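Local coordinates for protein metal-dependent phosphohydrolase, HDOD domain-containing (Geobacter sulfurreducens, PDB 3HC1) that is of unknown function but carries an HDOD domain, binds two iron(III) ions and is probably related to metal-dependent phosphohydrolases, at residues 96-107 with 143-154; 26-37 with 200-208. All coordinates share one frame; numbering follows the deposited sequence. Where two conformers were deposited one is given.

Contact 1: residues 96-107 with 143-154. With FE (Fe (III) ion), chain C; FE (Fe (III) ion), chain B.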
loop_
_atom_site.group_PDB
_atom_site.type_symbol
_atom_site.label_atom_id
_atom_site.label_comp_id
_atom_site.label_asym_id
_atom_site.label_seq_id
_atom_site.Cartn_x
_atom_site.Cartn_y
_atom_site.Cartn_z
ATOM N N GLU A 96 -3.546 -11.075 6.657
ATOM C CA GLU A 96 -3.777 -9.686 6.304
ATOM C C GLU A 96 -3.863 -8.796 7.508
ATOM O O GLU A 96 -3.284 -7.734 7.526
ATOM C CB GLU A 96 -5.091 -9.542 5.538
ATOM C CG GLU A 96 -5.281 -8.190 4.937
ATOM C CD GLU A 96 -6.502 -8.112 4.050
ATOM O OE1 GLU A 96 -6.529 -8.802 3.000
ATOM O OE2 GLU A 96 -7.427 -7.337 4.392
ATOM N N ALA A 97 -4.627 -9.212 8.507
ATOM C CA ALA A 97 -4.811 -8.411 9.726
ATOM C C ALA A 97 -3.486 -8.297 10.510
ATOM O O ALA A 97 -3.137 -7.219 11.027
ATOM C CB ALA A 97 -5.915 -9.005 10.602
ATOM N N ILE A 98 -2.772 -9.412 10.629
ATOM C CA ILE A 98 -1.463 -9.428 11.330
ATOM C C ILE A 98 -0.439 -8.508 10.609
ATOM O O ILE A 98 0.246 -7.673 11.238
ATOM C CB ILE A 98 -0.900 -10.878 11.486
ATOM C CG1 ILE A 98 -1.789 -11.698 12.447
ATOM C CG2 ILE A 98 0.505 -10.832 12.049
ATOM C CD1 ILE A 98 -1.369 -13.143 12.623
ATOM N N PHE A 99 -0.365 -8.675 9.296
ATOM C CA PHE A 99 0.501 -7.851 8.491
ATOM C C PHE A 99 0.247 -6.357 8.758
ATOM O O PHE A 99 1.176 -5.599 8.995
ATOM C CB PHE A 99 0.298 -8.165 7.010
ATOM C CG PHE A 99 1.180 -7.373 6.115
ATOM C CD1 PHE A 99 2.457 -7.821 5.825
ATOM C CD2 PHE A 99 0.740 -6.185 5.568
ATOM C CE1 PHE A 99 3.282 -7.083 4.999
ATOM C CE2 PHE A 99 1.577 -5.441 4.736
ATOM C CZ PHE A 99 2.835 -5.905 4.464
ATOM N N THR A 100 -1.026 -5.984 8.754
ATOM C CA THR A 100 -1.474 -4.598 8.958
ATOM C C THR A 100 -1.111 -4.085 10.343
ATOM O O THR A 100 -0.634 -2.959 10.500
ATOM C CB THR A 100 -3.011 -4.514 8.698
ATOM O OG1 THR A 100 -3.250 -4.931 7.341
ATOM C CG2 THR A 100 -3.564 -3.115 8.913
ATOM N N CYS A 101 -1.348 -4.921 11.357
ATOM C CA CYS A 101 -1.131 -4.508 12.732
ATOM C C CYS A 101 0.305 -4.447 13.096
ATOM O O CYS A 101 0.635 -3.718 13.997
ATOM C CB CYS A 101 -1.874 -5.410 13.714
ATOM S SG CYS A 101 -3.643 -5.220 13.485
ATOM N N ALA A 102 1.152 -5.164 12.363
ATOM C CA ALA A 102 2.604 -5.119 12.584
ATOM C C ALA A 102 3.239 -4.001 11.764
ATOM O O ALA A 102 4.122 -3.333 12.246
ATOM C CB ALA A 102 3.284 -6.474 12.236
ATOM N N ILE A 103 2.795 -3.808 10.529
ATOM C CA ILE A 103 3.419 -2.812 9.664
ATOM C C ILE A 103 3.118 -1.365 10.193
ATOM O O ILE A 103 3.828 -0.425 9.866
ATOM C CB ILE A 103 3.010 -3.017 8.215
ATOM C CG1 ILE A 103 4.012 -2.351 7.244
ATOM C CG2 ILE A 103 1.598 -2.553 7.943
ATOM C CD1 ILE A 103 5.245 -3.163 7.040
ATOM N N VAL A 104 2.071 -1.200 10.995
ATOM C CA VAL A 104 1.703 0.140 11.460
ATOM C C VAL A 104 2.855 0.788 12.273
ATOM O O VAL A 104 3.028 1.995 12.226
ATOM C CB VAL A 104 0.365 0.197 12.170
ATOM C CG1 VAL A 104 0.403 -0.593 13.501
ATOM C CG2 VAL A 104 -0.065 1.679 12.375
ATOM N N ASP A 105 3.678 -0.008 12.951
ATOM C CA ASP A 105 4.841 0.550 13.666
ATOM C C ASP A 105 5.826 1.274 12.755
ATOM O O ASP A 105 6.409 2.263 13.147
ATOM C CB ASP A 105 5.587 -0.537 14.462
ATOM C CG ASP A 105 4.771 -1.069 15.604
ATOM O OD1 ASP A 105 3.998 -0.295 16.195
ATOM O OD2 ASP A 105 4.878 -2.277 15.895
ATOM N N LEU A 106 6.001 0.789 11.543
ATOM C CA LEU A 106 6.784 1.495 10.544
ATOM C C LEU A 106 6.280 2.920 10.264
ATOM O O LEU A 106 7.073 3.827 10.111
ATOM C CB LEU A 106 6.832 0.716 9.243
ATOM C CG LEU A 106 7.576 1.451 8.092
ATOM C CD1 LEU A 106 9.117 1.475 8.366
ATOM C CD2 LEU A 106 7.281 0.752 6.795
ATOM N N PHE A 107 4.970 3.087 10.211
ATOM C CA PHE A 107 4.360 4.367 9.897
ATOM C C PHE A 107 4.282 5.298 11.142
ATOM O O PHE A 107 4.132 6.507 11.015
ATOM C CB PHE A 107 2.945 4.139 9.318
ATOM C CG PHE A 107 2.925 3.601 7.918
ATOM C CD1 PHE A 107 3.162 2.263 7.678
ATOM C CD2 PHE A 107 2.689 4.439 6.832
ATOM C CE1 PHE A 107 3.117 1.753 6.423
ATOM C CE2 PHE A 107 2.617 3.945 5.581
ATOM C CZ PHE A 107 2.842 2.589 5.352
ATOM N N VAL A 143 -4.909 -10.992 -1.149
ATOM C CA VAL A 143 -4.064 -10.499 -0.067
ATOM C C VAL A 143 -2.697 -9.991 -0.592
ATOM O O VAL A 143 -2.150 -9.050 -0.046
ATOM C CB VAL A 143 -3.974 -11.494 1.146
ATOM C CG1 VAL A 143 -3.072 -10.918 2.255
ATOM C CG2 VAL A 143 -5.385 -11.734 1.737
ATOM N N ASN A 144 -2.164 -10.601 -1.658
ATOM C CA ASN A 144 -0.897 -10.170 -2.283
ATOM C C ASN A 144 -1.008 -8.742 -2.846
ATOM O O ASN A 144 -0.062 -7.957 -2.755
ATOM C CB ASN A 144 -0.496 -11.066 -3.448
ATOM C CG ASN A 144 -0.186 -12.476 -3.034
ATOM O OD1 ASN A 144 -0.799 -13.020 -2.135
ATOM N ND2 ASN A 144 0.739 -13.075 -3.718
ATOM N N VAL A 145 -2.192 -8.415 -3.331
ATOM C CA VAL A 145 -2.452 -7.066 -3.836
ATOM C C VAL A 145 -2.581 -6.112 -2.663
ATOM O O VAL A 145 -2.146 -4.966 -2.728
ATOM C CB VAL A 145 -3.735 -7.003 -4.695
ATOM C CG1 VAL A 145 -3.916 -5.643 -5.323
ATOM C CG2 VAL A 145 -3.713 -8.058 -5.788
ATOM N N TYR A 146 -3.268 -6.543 -1.621
ATOM C CA TYR A 146 -3.385 -5.750 -0.415
ATOM C C TYR A 146 -1.981 -5.354 0.136
ATOM O O TYR A 146 -1.728 -4.186 0.441
ATOM C CB TYR A 146 -4.166 -6.493 0.666
ATOM C CG TYR A 146 -4.327 -5.701 1.957
ATOM C CD1 TYR A 146 -3.383 -5.796 2.960
ATOM C CD2 TYR A 146 -5.423 -4.888 2.175
ATOM C CE1 TYR A 146 -3.494 -5.102 4.125
ATOM C CE2 TYR A 146 -5.551 -4.173 3.403
ATOM C CZ TYR A 146 -4.575 -4.278 4.345
ATOM O OH TYR A 146 -4.670 -3.620 5.540
ATOM N N VAL A 147 -1.113 -6.340 0.280
ATOM C CA VAL A 147 0.211 -6.133 0.860
ATOM C C VAL A 147 1.041 -5.193 -0.063
ATOM O O VAL A 147 1.612 -4.253 0.446
ATOM C CB VAL A 147 0.938 -7.474 1.128
ATOM C CG1 VAL A 147 2.435 -7.266 1.339
ATOM C CG2 VAL A 147 0.316 -8.199 2.348
ATOM N N ALA A 148 1.031 -5.404 -1.395
ATOM C CA ALA A 148 1.717 -4.502 -2.354
ATOM C C ALA A 148 1.219 -3.062 -2.190
ATOM O O ALA A 148 2.016 -2.118 -2.201
ATOM C CB ALA A 148 1.595 -4.975 -3.794
ATOM N N GLY A 149 -0.093 -2.921 -2.002
ATOM C CA GLY A 149 -0.742 -1.609 -1.833
ATOM C C GLY A 149 -0.325 -0.870 -0.585
ATOM O O GLY A 149 0.046 0.315 -0.611
ATOM N N LEU A 150 -0.367 -1.583 0.537
ATOM C CA LEU A 150 0.007 -0.974 1.815
ATOM C C LEU A 150 1.476 -0.548 1.823
ATOM O O LEU A 150 1.832 0.386 2.550
ATOM C CB LEU A 150 -0.265 -1.952 2.960
ATOM C CG LEU A 150 -0.281 -1.405 4.389
ATOM C CD1 LEU A 150 -1.073 -0.140 4.559
ATOM C CD2 LEU A 150 -0.841 -2.495 5.326
ATOM N N LEU A 151 2.334 -1.208 1.012
ATOM C CA LEU A 151 3.747 -0.896 0.994
ATOM C C LEU A 151 4.146 0.061 -0.129
ATOM O O LEU A 151 5.331 0.393 -0.259
ATOM C CB LEU A 151 4.595 -2.173 0.825
ATOM C CG LEU A 151 4.491 -3.150 2.017
ATOM C CD1 LEU A 151 5.162 -4.455 1.662
ATOM C CD2 LEU A 151 5.169 -2.464 3.213
ATOM N N HIS A 152 3.196 0.446 -0.989
ATOM C CA HIS A 152 3.544 1.166 -2.234
ATOM C C HIS A 152 4.374 2.467 -2.064
ATOM O O HIS A 152 5.287 2.754 -2.831
ATOM C CB HIS A 152 2.335 1.378 -3.149
ATOM C CG HIS A 152 1.505 2.592 -2.801
ATOM N ND1 HIS A 152 0.675 2.615 -1.706
ATOM C CD2 HIS A 152 1.378 3.806 -3.392
ATOM C CE1 HIS A 152 0.110 3.804 -1.604
ATOM N NE2 HIS A 152 0.497 4.536 -2.628
ATOM N N ASP A 153 4.010 3.233 -1.037
ATOM C CA ASP A 153 4.658 4.456 -0.679
ATOM C C ASP A 153 5.638 4.340 0.481
ATOM O O ASP A 153 5.954 5.353 1.142
ATOM C CB ASP A 153 3.583 5.506 -0.374
ATOM C CG ASP A 153 3.089 6.203 -1.643
ATOM O OD1 ASP A 153 3.786 6.079 -2.678
ATOM O OD2 ASP A 153 2.010 6.833 -1.607
ATOM N N VAL A 154 6.158 3.131 0.725
ATOM C CA VAL A 154 7.120 2.958 1.829
ATOM C C VAL A 154 8.354 3.880 1.643
ATOM O O VAL A 154 8.956 4.316 2.602
ATOM C CB VAL A 154 7.511 1.462 2.000
ATOM C CG1 VAL A 154 8.379 0.975 0.810
ATOM C CG2 VAL A 154 8.198 1.247 3.262
HETATM FE FE FE C . 0.573 6.802 -3.172
HETATM FE FE FE B . 3.556 7.069 -4.593
HETATM O O HOH W 1 1.728 6.623 -4.781
#

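Contact 2: residues 26-37 with 200-208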
loop_
_atom_site.group_PDB
_atom_site.type_symbol
_atom_site.label_atom_id
_atom_site.label_comp_id
_atom_site.label_asym_id
_atom_site.label_seq_id
_atom_site.Cartn_x
_atom_site.Cartn_y
_atom_site.Cartn_z
ATOM N N LEU A 26 18.685 2.711 9.291
ATOM C CA LEU A 26 17.617 2.616 8.308
ATOM C C LEU A 26 16.428 1.955 8.947
ATOM O O LEU A 26 16.618 1.050 9.748
ATOM C CB LEU A 26 18.059 1.713 7.170
ATOM C CG LEU A 26 19.175 2.222 6.288
ATOM C CD1 LEU A 26 19.558 1.087 5.335
ATOM C CD2 LEU A 26 18.684 3.395 5.532
ATOM N N PRO A 27 15.202 2.312 8.511
ATOM C CA PRO A 27 14.079 1.602 9.101
ATOM C C PRO A 27 14.090 0.099 8.810
ATOM O O PRO A 27 14.612 -0.364 7.766
ATOM C CB PRO A 27 12.863 2.274 8.461
ATOM C CG PRO A 27 13.348 2.782 7.157
ATOM C CD PRO A 27 14.794 3.148 7.375
ATOM N N THR A 28 13.477 -0.641 9.718
ATOM C CA THR A 28 13.332 -2.085 9.603
ATOM C C THR A 28 11.845 -2.448 9.631
ATOM O O THR A 28 11.026 -1.657 10.098
ATOM C CB THR A 28 14.051 -2.798 10.762
ATOM O OG1 THR A 28 13.988 -4.210 10.560
ATOM C CG2 THR A 28 13.421 -2.439 12.108
ATOM N N VAL A 29 11.515 -3.637 9.133
ATOM C CA VAL A 29 10.185 -4.219 9.320
ATOM C C VAL A 29 10.337 -5.522 10.132
ATOM O O VAL A 29 11.306 -6.274 9.921
ATOM C CB VAL A 29 9.483 -4.487 7.953
ATOM C CG1 VAL A 29 9.051 -3.165 7.311
ATOM C CG2 VAL A 29 10.392 -5.246 7.002
ATOM N N PRO A 30 9.387 -5.807 11.057
ATOM C CA PRO A 30 9.353 -7.073 11.834
ATOM C C PRO A 30 9.557 -8.331 11.012
ATOM O O PRO A 30 9.146 -8.389 9.833
ATOM C CB PRO A 30 7.929 -7.084 12.395
ATOM C CG PRO A 30 7.599 -5.651 12.571
ATOM C CD PRO A 30 8.339 -4.878 11.514
ATOM N N ASP A 31 10.151 -9.355 11.618
ATOM C CA ASP A 31 10.270 -10.649 10.933
ATOM C C ASP A 31 8.916 -11.192 10.501
ATOM O O ASP A 31 8.819 -11.899 9.472
ATOM C CB ASP A 31 11.003 -11.689 11.793
ATOM C CG ASP A 31 12.453 -11.340 11.974
ATOM O OD1 ASP A 31 12.747 -10.424 12.785
ATOM O OD2 ASP A 31 13.293 -11.941 11.272
ATOM N N ILE A 32 7.876 -10.874 11.270
ATOM C CA ILE A 32 6.533 -11.405 10.953
ATOM C C ILE A 32 6.008 -10.856 9.606
ATOM O O ILE A 32 5.308 -11.552 8.851
ATOM C CB ILE A 32 5.513 -11.212 12.128
ATOM C CG1 ILE A 32 4.292 -12.144 11.936
ATOM C CG2 ILE A 32 5.130 -9.776 12.304
ATOM C CD1 ILE A 32 3.477 -12.401 13.200
ATOM N N VAL A 33 6.369 -9.609 9.320
ATOM C CA VAL A 33 6.010 -8.935 8.069
ATOM C C VAL A 33 6.736 -9.610 6.904
ATOM O O VAL A 33 6.095 -10.037 5.943
ATOM C CB VAL A 33 6.242 -7.385 8.193
ATOM C CG1 VAL A 33 6.183 -6.688 6.853
ATOM C CG2 VAL A 33 5.221 -6.777 9.084
ATOM N N LEU A 34 8.047 -9.814 7.023
ATOM C CA LEU A 34 8.802 -10.578 6.006
ATOM C C LEU A 34 8.324 -12.039 5.912
ATOM O O LEU A 34 8.178 -12.585 4.804
ATOM C CB LEU A 34 10.353 -10.486 6.247
ATOM C CG LEU A 34 11.336 -11.184 5.244
ATOM C CD1 LEU A 34 11.543 -10.386 3.941
ATOM C CD2 LEU A 34 12.726 -11.500 5.863
ATOM N N ARG A 35 8.025 -12.669 7.045
ATOM C CA ARG A 35 7.556 -14.074 7.028
ATOM C C ARG A 35 6.232 -14.173 6.272
ATOM O O ARG A 35 6.091 -14.971 5.334
ATOM C CB ARG A 35 7.417 -14.640 8.456
ATOM C CG ARG A 35 6.980 -16.127 8.517
ATOM N N ILE A 36 5.280 -13.321 6.657
ATOM C CA ILE A 36 3.954 -13.280 6.010
ATOM C C ILE A 36 4.076 -12.928 4.530
ATOM O O ILE A 36 3.548 -13.635 3.689
ATOM C CB ILE A 36 2.957 -12.319 6.734
ATOM C CG1 ILE A 36 2.484 -12.956 8.049
ATOM C CG2 ILE A 36 1.708 -12.080 5.871
ATOM C CD1 ILE A 36 1.715 -12.015 8.928
ATOM N N ALA A 37 4.772 -11.838 4.229
ATOM C CA ALA A 37 5.142 -11.492 2.849
ATOM C C ALA A 37 5.654 -12.675 2.031
ATOM O O ALA A 37 5.311 -12.798 0.851
ATOM C CB ALA A 37 6.177 -10.383 2.851
ATOM N N LEU A 200 14.744 0.091 -0.796
ATOM C CA LEU A 200 14.400 -0.303 0.571
ATOM C C LEU A 200 13.784 -1.675 0.692
ATOM O O LEU A 200 14.236 -2.527 1.472
ATOM C CB LEU A 200 13.518 0.777 1.268
ATOM C CG LEU A 200 13.248 0.585 2.774
ATOM C CD1 LEU A 200 14.499 0.518 3.646
ATOM C CD2 LEU A 200 12.315 1.670 3.266
ATOM N N ALA A 201 12.802 -1.930 -0.131
ATOM C CA ALA A 201 12.177 -3.222 -0.186
ATOM C C ALA A 201 13.171 -4.319 -0.630
ATOM O O ALA A 201 13.131 -5.456 -0.098
ATOM C CB ALA A 201 10.957 -3.157 -1.142
ATOM N N LYS A 202 14.078 -3.986 -1.543
ATOM C CA LYS A 202 15.147 -4.921 -1.940
ATOM C C LYS A 202 16.076 -5.201 -0.787
ATOM O O LYS A 202 16.382 -6.354 -0.530
ATOM C CB LYS A 202 15.958 -4.450 -3.143
ATOM C CG LYS A 202 15.183 -4.397 -4.485
ATOM C CD LYS A 202 14.846 -5.790 -5.044
ATOM C CE LYS A 202 15.978 -6.332 -5.845
ATOM N NZ LYS A 202 15.868 -7.785 -5.958
ATOM N N ARG A 203 16.485 -4.170 -0.048
ATOM C CA ARG A 203 17.259 -4.381 1.183
ATOM C C ARG A 203 16.529 -5.316 2.154
ATOM O O ARG A 203 17.160 -6.188 2.755
ATOM C CB ARG A 203 17.630 -3.054 1.869
ATOM C CG ARG A 203 17.939 -3.216 3.345
ATOM C CD ARG A 203 18.425 -1.960 4.000
ATOM N NE ARG A 203 19.767 -1.748 3.570
ATOM C CZ ARG A 203 20.860 -1.858 4.321
ATOM N NH1 ARG A 203 20.834 -2.099 5.627
ATOM N NH2 ARG A 203 21.991 -1.678 3.715
ATOM N N TRP A 204 15.201 -5.185 2.271
ATOM C CA TRP A 204 14.441 -6.015 3.171
ATOM C C TRP A 204 14.160 -7.422 2.676
ATOM O O TRP A 204 13.456 -8.158 3.337
ATOM C CB TRP A 204 13.077 -5.383 3.501
ATOM C CG TRP A 204 13.140 -4.134 4.325
ATOM C CD1 TRP A 204 14.181 -3.683 5.075
ATOM C CD2 TRP A 204 12.077 -3.195 4.492
ATOM N NE1 TRP A 204 13.832 -2.494 5.695
ATOM C CE2 TRP A 204 12.554 -2.168 5.344
ATOM C CE3 TRP A 204 10.784 -3.093 3.975
ATOM C CZ2 TRP A 204 11.758 -1.093 5.727
ATOM C CZ3 TRP A 204 9.991 -1.998 4.351
ATOM C CH2 TRP A 204 10.488 -1.016 5.204
ATOM N N SER A 205 14.615 -7.736 1.487
ATOM C CA SER A 205 14.399 -9.028 0.830
ATOM C C SER A 205 12.966 -9.333 0.487
ATOM O O SER A 205 12.592 -10.497 0.427
ATOM C CB SER A 205 15.018 -10.149 1.641
ATOM O OG SER A 205 16.398 -9.872 1.725
ATOM N N LEU A 206 12.175 -8.304 0.229
ATOM C CA LEU A 206 10.807 -8.537 -0.221
ATOM C C LEU A 206 10.784 -9.035 -1.682
ATOM O O LEU A 206 11.630 -8.666 -2.464
ATOM C CB LEU A 206 9.965 -7.300 -0.084
ATOM C CG LEU A 206 9.867 -6.693 1.305
ATOM C CD1 LEU A 206 9.040 -5.377 1.162
ATOM C CD2 LEU A 206 9.223 -7.669 2.204
ATOM N N ASN A 207 9.824 -9.887 -2.012
ATOM C CA ASN A 207 9.702 -10.414 -3.378
ATOM C C ASN A 207 9.602 -9.289 -4.395
ATOM O O ASN A 207 9.027 -8.259 -4.122
ATOM C CB ASN A 207 8.483 -11.286 -3.536
ATOM C CG ASN A 207 8.570 -12.597 -2.768
ATOM O OD1 ASN A 207 9.660 -13.112 -2.455
ATOM N ND2 ASN A 207 7.408 -13.164 -2.496
ATOM N N GLU A 208 10.111 -9.544 -5.589
ATOM C CA GLU A 208 10.098 -8.523 -6.631
ATOM C C GLU A 208 8.724 -8.124 -7.089
ATOM O O GLU A 208 8.599 -7.038 -7.647
ATOM C CB GLU A 208 11.041 -8.914 -7.798
ATOM C CG GLU A 208 12.476 -8.788 -7.345
ATOM C CD GLU A 208 13.542 -9.057 -8.373
ATOM O OE1 GLU A 208 13.342 -9.872 -9.338
ATOM O OE2 GLU A 208 14.629 -8.462 -8.151
#

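Contact 1: residues 96-107 with 143-154
V143 opens the contact by setting CG2 3.4 Å from OE1 of E96. The carboxylate is also held from outside, by Y73 and by a salt bridge from OE1 to K131. Y146 follows one turn on. Its ring and the E96 carboxylate lie stacked, their planes 7° apart, and E96 CG makes a CH-pi contact over the same ring. The long reach comes from E96, whose CG stands anti to the backbone N (chi1 -170°) on an extended chain. Y146 OH lies 2.6 Å from T100 OG1, which in turn donates to E96 O. V147 puts CG2 squarely over the F99 ring, 3.7 Å from its centroid. L150 CD2 packs on I103 CG2 at 3.6 Å and also meets F99 CE2. L151 CD1 reaches the edge of the F99 ring, in its plane. H152 and D153 then leave the interface. H152 ND1 donates to G149 O, which steadies the ring while NE2 binds one iron at 2.3 Å. D153 bridges both irons, OD2 to the first and OD1 to the second. V154 CG2 closes the row against L106 CD2. The helical segments 96-107 and 143-150 run nearly parallel, 10° apart. The chemistry implies a buried apolar seam, polar at its E96 end, that backs the HD pair of the di-iron site.

Contact 2: residues 26-37 with 200-208
This is a partly buried contact between the loop and first turns of helix 31-39 and the C-terminal end of helix 193-203 with the turn after it, away from the irons. W204 carries it. The indole NE1 donates to P27 O at 3.1 Å. The oxygen lies in the ring plane, and the N-H...O angle is 148°. V29 stands over one face of the indole, with CG1 3.5 Å from the centroid of the six-membered ring in a CH-pi contact. CG2 of V29 rests on the same face nearer the five-membered ring. L200, one turn back, covers the opposite face with CG. Its CD2 also touches P27 CG. An alanine in place of W204 would remove the indole and is likely to leave P27 O without this donor and a gap between V29 and L200. Beside the tryptophan, L26 CD1 lies over one face of the R203 guanidinium, 3.3 Å from NE. The R203 chain bends at chi3 (-74°), which turns that face to the leucine. On the other flank L34 CD1 and A37 CB both meet L206 CD2, at 4.0 and 4.1 Å. S205 has positive phi, and the bonds from S205 N to K202 O and from L206 N to A201 O complete a Schellman motif. The arrangement is a Schellman-capped helix end, the tryptophan just past the helix held between V29 of the incoming loop and L200 of its own segment, within the all-helical HDOD domain.

From the N terminus, the chain first passes through 26-37, one half of contact 2. It then runs on to 96-107 in helix 82-108, and contact 1 closes a loop when 143-154 comes back against it. The second half of contact 2, 200-208, arrives later and closes the wider loop, so contact 1 is nested within contact 2. Their centres are about 11 Å apart and they touch directly. V33 CG1 packs on F99 CE1 at 3.5 Å, and I32 and I36 pack on I98. Helix 31-39 thus packs on helix 82-108 on one side and on the turn after helix 193-203 on another. V154 also touches W204, a second route between the two contacts.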